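Local atomic coordinates of ATP-dependent Clp protease adapter protein CLPS1, chloroplastic (Arabidopsis thaliana, PDB entry 7D34), a protein that acts as a small adapter in chloroplasts that modulates ClpC activity and is probably involved in selecting substrates for the plastid Clp protease. Residues A[17-20]-A[21-24]; A[29-32]-A[33-37]; A[61-64]-A[65-69]. All blocks are in the same frame, centred on the assembly; numbering follows the deposited sequence.

Contact 1: residues A[17-20]-A[21-24]. With PHE (phenylalanine), chain D.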
loop_
_atom_site.group_PDB
_atom_site.type_symbol
_atom_site.label_atom_id
_atom_site.label_comp_id
_atom_site.label_asym_id
_atom_site.label_seq_id
_atom_site.Cartn_x
_atom_site.Cartn_y
_atom_site.Cartn_z
ATOM N N ARG A 17 7.398 15.554 3.598
ATOM C CA ARG A 17 6.192 14.820 3.972
ATOM C C ARG A 17 4.939 15.659 3.758
ATOM O O ARG A 17 3.954 15.177 3.205
ATOM C CB ARG A 17 6.256 14.339 5.421
ATOM C CG ARG A 17 7.446 13.437 5.762
ATOM C CD ARG A 17 7.574 13.335 7.270
ATOM N NE ARG A 17 6.622 12.340 7.786
ATOM C CZ ARG A 17 6.736 11.024 7.624
ATOM N NH1 ARG A 17 5.804 10.215 8.116
ATOM N NH2 ARG A 17 7.772 10.529 6.952
ATOM N N GLU A 18 4.971 16.926 4.162
ATOM C CA GLU A 18 3.781 17.765 4.071
ATOM C C GLU A 18 3.432 18.032 2.616
ATOM O O GLU A 18 2.254 18.064 2.259
ATOM C CB GLU A 18 3.950 19.107 4.809
ATOM C CG GLU A 18 2.661 19.933 4.719
ATOM C CD GLU A 18 2.731 21.282 5.422
ATOM O OE1 GLU A 18 3.865 21.769 5.658
ATOM O OE2 GLU A 18 1.653 21.829 5.759
ATOM N N TYR A 19 4.443 18.248 1.764
ATOM C CA TYR A 19 4.171 18.452 0.340
ATOM C C TYR A 19 3.496 17.233 -0.281
ATOM O O TYR A 19 2.536 17.374 -1.048
ATOM C CB TYR A 19 5.455 18.758 -0.443
ATOM C CG TYR A 19 5.208 19.031 -1.916
ATOM C CD1 TYR A 19 4.524 20.165 -2.312
ATOM C CD2 TYR A 19 5.624 18.130 -2.898
ATOM C CE1 TYR A 19 4.291 20.407 -3.643
ATOM C CE2 TYR A 19 5.391 18.351 -4.201
ATOM C CZ TYR A 19 4.733 19.491 -4.590
ATOM O OH TYR A 19 4.523 19.664 -5.933
ATOM N N VAL A 20 4.018 16.031 0.002
ATOM C CA VAL A 20 3.396 14.799 -0.489
ATOM C C VAL A 20 1.912 14.793 -0.144
ATOM O O VAL A 20 1.056 14.504 -0.994
ATOM C CB VAL A 20 4.112 13.559 0.082
ATOM C CG1 VAL A 20 3.394 12.300 -0.344
ATOM C CG2 VAL A 20 5.577 13.456 -0.330
ATOM N N VAL A 21 1.581 15.127 1.109
ATOM C CA VAL A 21 0.182 15.145 1.535
ATOM C C VAL A 21 -0.618 16.166 0.745
ATOM O O VAL A 21 -1.758 15.898 0.341
ATOM C CB VAL A 21 0.107 15.432 3.043
ATOM C CG1 VAL A 21 -1.308 15.535 3.545
ATOM C CG2 VAL A 21 0.755 14.282 3.754
ATOM N N GLN A 22 -0.065 17.367 0.547
ATOM C CA GLN A 22 -0.803 18.398 -0.185
ATOM C C GLN A 22 -1.089 17.980 -1.623
ATOM O O GLN A 22 -2.185 18.225 -2.141
ATOM C CB GLN A 22 -0.054 19.727 -0.141
ATOM C CG GLN A 22 0.064 20.287 1.254
ATOM C CD GLN A 22 1.039 21.442 1.378
ATOM O OE1 GLN A 22 1.827 21.710 0.480
ATOM N NE2 GLN A 22 0.966 22.153 2.498
ATOM N N VAL A 23 -0.100 17.394 -2.298
ATOM C CA VAL A 23 -0.307 16.944 -3.675
ATOM C C VAL A 23 -1.417 15.896 -3.730
ATOM O O VAL A 23 -2.308 15.945 -4.591
ATOM C CB VAL A 23 1.000 16.389 -4.259
ATOM C CG1 VAL A 23 0.750 15.795 -5.642
ATOM C CG2 VAL A 23 2.063 17.462 -4.358
ATOM N N LEU A 24 -1.367 14.909 -2.832
ATOM C CA LEU A 24 -2.409 13.890 -2.846
ATOM C C LEU A 24 -3.782 14.533 -2.730
ATOM O O LEU A 24 -4.719 14.168 -3.446
ATOM C CB LEU A 24 -2.220 12.886 -1.718
ATOM C CG LEU A 24 -1.027 11.941 -1.901
ATOM C CD1 LEU A 24 -0.654 11.182 -0.630
ATOM C CD2 LEU A 24 -1.302 10.995 -3.083
HETATM N N PHE D . 10.622 10.046 2.056
HETATM C CA PHE D . 10.297 11.503 2.033
HETATM C C PHE D . 11.080 12.255 3.113
HETATM O O PHE D . 11.437 11.679 4.149
HETATM C CB PHE D . 8.787 11.709 2.217
HETATM C CG PHE D . 7.933 10.903 1.259
HETATM C CD1 PHE D . 8.083 11.040 -0.116
HETATM C CD2 PHE D . 6.975 10.015 1.734
HETATM C CE1 PHE D . 7.295 10.298 -1.001
HETATM C CE2 PHE D . 6.184 9.278 0.856
HETATM C CZ PHE D . 6.344 9.422 -0.514
#
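The ring of Tyr19 takes a methyl group of Val23 on one face, while OE1 of Gln22 approaches it obliquely. Val23 CG2 stands 3.6 Å from the centre of the Tyr19 ring, displaced toward the rim on the hydroxyl side, and makes a CH-pi contact; its closest ring atom is Tyr19 CZ at 3.4 Å. With CG anti to its own backbone N (chi1 -178°), Tyr19 lays its ring along the helix toward the following turn. Tyrosine suits this place because its apolar face can rest on valine while its OH reaches beyond to a hydrogen bond with the carbonyl O of Asn69. The carboxylate of Glu18 and the amide of Gln22 are inclined to each other by 48°, with Glu18 OE2 and Gln22 NE2 3.3 Å apart on an exposed side suited to polar chains. All this lies in the first two turns of helix 17-27, which in this ClpS-family adapter borders the N-degron pocket, occupied here by phenylalanine. Regular i to i+4 bonds build these turns, among them Val23 N to Tyr19 O at 2.9 Å, nearly straight at 169°. Val20 turns a branch to the ligand: its CG2 touches CD1 of the bound phenylalanine at 3.5 Å, and being short and apolar it can line a pocket for an aromatic ring. Its other branch, Val20 CG1, packs against Leu24 CD1 at 4.2 Å. At the helix start the backbone N of Arg17 donates to the bound alanine, and the Arg17 side chain lies against Met40 and His44.

Contact 2: residues A[29-32]-A[33-37]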
loop_
_atom_site.group_PDB
_atom_site.type_symbol
_atom_site.label_atom_id
_atom_site.label_comp_id
_atom_site.label_asym_id
_atom_site.label_seq_id
_atom_site.Cartn_x
_atom_site.Cartn_y
_atom_site.Cartn_z
ATOM N N PRO A 29 -9.373 12.633 -6.456
ATOM C CA PRO A 29 -10.750 12.879 -6.018
ATOM C C PRO A 29 -11.085 12.140 -4.728
ATOM O O PRO A 29 -10.689 10.988 -4.526
ATOM C CB PRO A 29 -11.591 12.364 -7.192
ATOM C CG PRO A 29 -10.647 12.332 -8.390
ATOM C CD PRO A 29 -9.307 12.033 -7.804
ATOM N N GLY A 30 -11.804 12.839 -3.844
ATOM C CA GLY A 30 -12.313 12.276 -2.612
ATOM C C GLY A 30 -11.306 12.158 -1.499
ATOM O O GLY A 30 -11.604 11.525 -0.485
ATOM N N MET A 31 -10.122 12.725 -1.658
ATOM C CA MET A 31 -9.037 12.447 -0.730
ATOM C C MET A 31 -9.132 13.315 0.519
ATOM O O MET A 31 -9.252 14.542 0.440
ATOM C CB MET A 31 -7.696 12.646 -1.435
ATOM C CG MET A 31 -6.474 12.513 -0.552
ATOM S SD MET A 31 -6.120 10.838 -0.004
ATOM C CE MET A 31 -5.869 10.110 -1.567
ATOM N N THR A 32 -9.104 12.665 1.676
ATOM C CA THR A 32 -9.099 13.346 2.958
ATOM C C THR A 32 -7.659 13.543 3.415
ATOM O O THR A 32 -6.740 12.841 2.983
ATOM C CB THR A 32 -9.886 12.546 4.005
ATOM O OG1 THR A 32 -9.149 11.364 4.350
ATOM C CG2 THR A 32 -11.307 12.162 3.500
ATOM N N VAL A 33 -7.460 14.516 4.300
ATOM C CA VAL A 33 -6.126 14.678 4.852
ATOM C C VAL A 33 -5.727 13.448 5.647
ATOM O O VAL A 33 -4.540 13.114 5.720
ATOM C CB VAL A 33 -6.063 15.958 5.690
ATOM C CG1 VAL A 33 -6.834 15.793 6.930
ATOM C CG2 VAL A 33 -4.669 16.298 6.031
ATOM N N ASP A 34 -6.697 12.782 6.280
ATOM C CA ASP A 34 -6.430 11.556 7.031
ATOM C C ASP A 34 -5.896 10.450 6.119
ATOM O O ASP A 34 -4.906 9.780 6.451
ATOM C CB ASP A 34 -7.719 11.122 7.745
ATOM C CG ASP A 34 -8.440 12.291 8.409
ATOM O OD1 ASP A 34 -8.141 12.569 9.589
ATOM O OD2 ASP A 34 -9.269 12.946 7.745
ATOM N N ASN A 35 -6.570 10.221 4.986
ATOM C CA ASN A 35 -6.120 9.224 4.021
ATOM C C ASN A 35 -4.771 9.617 3.442
ATOM O O ASN A 35 -3.899 8.761 3.274
ATOM C CB ASN A 35 -7.167 9.049 2.920
ATOM C CG ASN A 35 -6.892 7.854 2.062
ATOM O OD1 ASN A 35 -6.177 6.955 2.500
ATOM N ND2 ASN A 35 -7.468 7.812 0.838
ATOM N N ALA A 36 -4.565 10.916 3.170
ATOM C CA ALA A 36 -3.320 11.363 2.537
ATOM C C ALA A 36 -2.105 11.117 3.417
ATOM O O ALA A 36 -1.032 10.727 2.931
ATOM C CB ALA A 36 -3.372 12.862 2.232
ATOM N N VAL A 37 -2.237 11.408 4.708
ATOM C CA VAL A 37 -1.115 11.197 5.604
ATOM C C VAL A 37 -0.816 9.714 5.700
ATOM O O VAL A 37 0.347 9.322 5.818
ATOM C CB VAL A 37 -1.373 11.793 7.003
ATOM C CG1 VAL A 37 -1.295 13.328 6.952
ATOM C CG2 VAL A 37 -2.692 11.259 7.625
#
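In Thr32 the hydroxyl sits between the backbone N and the carbonyl carbon (chi1 71°), which swings OG1 over the start of the next helix to meet Asn35. Met31 has CG anti to its N, but its chain then folds back at chi2 and chi3, bringing the sulfur alongside the first turn. Thr32 is the N-cap: Asn35 N donates to Thr32 OG1 over 2.9 Å in a nearly straight bond (167°), so the hydroxyl supplies an acceptor that the helix backbone cannot provide at this end. The Thr32 carbonyl opens the main-chain series, taking Ala36 N at 2.9 Å. Threonine is apt here because a short hydroxyl side chain can turn back on its own backbone. OG1 also rests against Asn35 CB, 3.4 Å away. Met31, just before the cap, crosses Asn35 at about a right angle, with its SD 3.6 Å from Asn35 CB. The same sulfur lies 4.1 Å from Ala36 CB, a pairing of the residue before the cap with the fourth in the helix, as in a hydrophobic staple. Cutting Met31 back to an alanine would probably open a gap beside Asn35 CB and leave Ala36 CB without its partner from before the cap. Asn35 also packs on Glu42 of the second subunit. The turn joins the loop after helix 17-27 to helix 33-46, and the two helices meet closely: Ala36, small enough for a tight approach, lies against Val21 and Leu24, and Val33 touches Met25.

Contact 3: residues A[61-64]-A[65-69]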
loop_
_atom_site.group_PDB
_atom_site.type_symbol
_atom_site.label_atom_id
_atom_site.label_comp_id
_atom_site.label_asym_id
_atom_site.label_seq_id
_atom_site.Cartn_x
_atom_site.Cartn_y
_atom_site.Cartn_z
ATOM N N GLN A 61 -4.484 8.993 -15.465
ATOM C CA GLN A 61 -4.602 10.434 -15.261
ATOM C C GLN A 61 -3.983 10.846 -13.937
ATOM O O GLN A 61 -3.097 11.706 -13.881
ATOM C CB GLN A 61 -6.076 10.839 -15.308
ATOM C CG GLN A 61 -6.286 12.327 -15.444
ATOM C CD GLN A 61 -7.748 12.754 -15.280
ATOM O OE1 GLN A 61 -8.407 12.426 -14.297
ATOM N NE2 GLN A 61 -8.254 13.492 -16.259
ATOM N N HIS A 62 -4.405 10.186 -12.871
ATOM C CA HIS A 62 -3.922 10.514 -11.546
ATOM C C HIS A 62 -2.424 10.273 -11.424
ATOM O O HIS A 62 -1.716 11.071 -10.799
ATOM C CB HIS A 62 -4.681 9.659 -10.545
ATOM C CG HIS A 62 -6.142 9.948 -10.512
ATOM N ND1 HIS A 62 -6.667 11.127 -10.991
ATOM C CD2 HIS A 62 -7.189 9.225 -10.054
ATOM C CE1 HIS A 62 -7.977 11.122 -10.820
ATOM N NE2 HIS A 62 -8.320 9.975 -10.261
ATOM N N CYS A 63 -1.914 9.193 -12.031
ATOM C CA CYS A 63 -0.470 8.956 -12.008
ATOM C C CYS A 63 0.276 10.116 -12.651
ATOM O O CYS A 63 1.295 10.577 -12.124
ATOM C CB CYS A 63 -0.128 7.625 -12.700
ATOM S SG CYS A 63 1.661 7.256 -12.984
ATOM N N MET A 64 -0.253 10.633 -13.762
ATOM C CA MET A 64 0.371 11.751 -14.465
ATOM C C MET A 64 0.282 13.030 -13.638
ATOM O O MET A 64 1.240 13.808 -13.572
ATOM C CB MET A 64 -0.262 11.886 -15.851
ATOM C CG MET A 64 -0.062 10.618 -16.684
ATOM S SD MET A 64 1.541 10.492 -17.485
ATOM C CE MET A 64 2.540 9.976 -16.118
ATOM N N GLN A 65 -0.865 13.262 -13.003
ATOM C CA GLN A 65 -1.027 14.436 -12.158
ATOM C C GLN A 65 -0.032 14.408 -11.009
ATOM O O GLN A 65 0.618 15.419 -10.725
ATOM C CB GLN A 65 -2.468 14.487 -11.651
ATOM C CG GLN A 65 -3.458 15.008 -12.698
ATOM C CD GLN A 65 -4.887 14.606 -12.373
ATOM O OE1 GLN A 65 -5.122 13.780 -11.478
ATOM N NE2 GLN A 65 -5.855 15.196 -13.089
ATOM N N LEU A 66 0.164 13.235 -10.398
ATOM C CA LEU A 66 1.181 13.076 -9.361
ATOM C C LEU A 66 2.577 13.397 -9.896
ATOM O O LEU A 66 3.315 14.210 -9.317
ATOM C CB LEU A 66 1.131 11.651 -8.788
ATOM C CG LEU A 66 -0.161 11.241 -8.065
ATOM C CD1 LEU A 66 -0.045 9.807 -7.582
ATOM C CD2 LEU A 66 -0.485 12.200 -6.936
ATOM N N ARG A 67 2.973 12.720 -10.980
ATOM C CA ARG A 67 4.286 12.932 -11.574
ATOM C C ARG A 67 4.518 14.393 -11.911
ATOM O O ARG A 67 5.619 14.915 -11.696
ATOM C CB ARG A 67 4.419 12.082 -12.831
ATOM C CG ARG A 67 4.293 10.567 -12.613
ATOM C CD ARG A 67 4.721 9.811 -13.847
ATOM N NE ARG A 67 4.830 8.366 -13.616
ATOM C CZ ARG A 67 4.627 7.448 -14.560
ATOM N NH1 ARG A 67 4.759 6.160 -14.281
ATOM N NH2 ARG A 67 4.280 7.821 -15.787
ATOM N N GLY A 68 3.497 15.069 -12.446
ATOM C CA GLY A 68 3.671 16.460 -12.819
ATOM C C GLY A 68 3.855 17.355 -11.610
ATOM O O GLY A 68 4.454 18.430 -11.706
ATOM N N ASN A 69 3.364 16.927 -10.456
ATOM C CA ASN A 69 3.574 17.657 -9.217
ATOM C C ASN A 69 4.812 17.181 -8.470
ATOM O O ASN A 69 5.000 17.563 -7.318
ATOM C CB ASN A 69 2.335 17.534 -8.327
ATOM C CG ASN A 69 1.210 18.474 -8.741
ATOM O OD1 ASN A 69 1.206 19.645 -8.390
ATOM N ND2 ASN A 69 0.299 17.973 -9.565
#
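This is a local contact within the last turns of helix 56-68, between side chains three and four residues apart. His62 and Gln65 run alongside one another in the same direction, their ring and amide planes 25° apart. His62 ND1 donates to Gln65 OE1 at 3.1 Å, a bond that places a proton on ND1 and probably restrains the turn of the ring. The aliphatic part of Gln61 borders the other end of the amide, its CG 3.7 Å from Gln65 NE2. Cys63 SG sits over the centre of the Arg67 guanidinium, 3.4 Å from Arg67 CZ; the short cysteine side chain lets its polarisable sulfur rest on the flat group, whose NH1 bonds Ser73 O. Asn69 finishes the helix: its ND2 donates to Gln65 O at 2.8 Å while its backbone N reaches the same oxygen from the opposite face, so one carbonyl holds two donors. An amide side chain suits this end, where carbonyls outnumber the N-H groups. Leu66 and Cys63 turn inward, touching Ser73, with Val27 against Leu66 and Val75 of strand 72-77 against Cys63. Such an amphipathic pattern is characteristic of a helix packed on a sheet, as in this alpha+beta ClpS fold.

In the fold
All three are local contacts, but they serve different parts of the fold. Contacts 1 and 3 are partly buried: contact 1 lies within a helix and contact 3 runs to the end of one; contact 2 is a surface contact at a helix start. Contact 1 combines aromatic and aliphatic packing beside the ligand, contact 2 depends on a hydroxyl cap, and contact 3 on imidazole-amide and sulfur-guanidinium pairs. Contacts 1 and 2 meet where consecutive helices pack together, Val21 CG1 meeting Ala36 CB at 3.6 Å. Contact 1 also leans on contact 3, where Val23 and Leu24 both approach Leu66, so helix 17-27 lies between contacts 2 and 3. Those two touch only lightly, through Pro29 and His62.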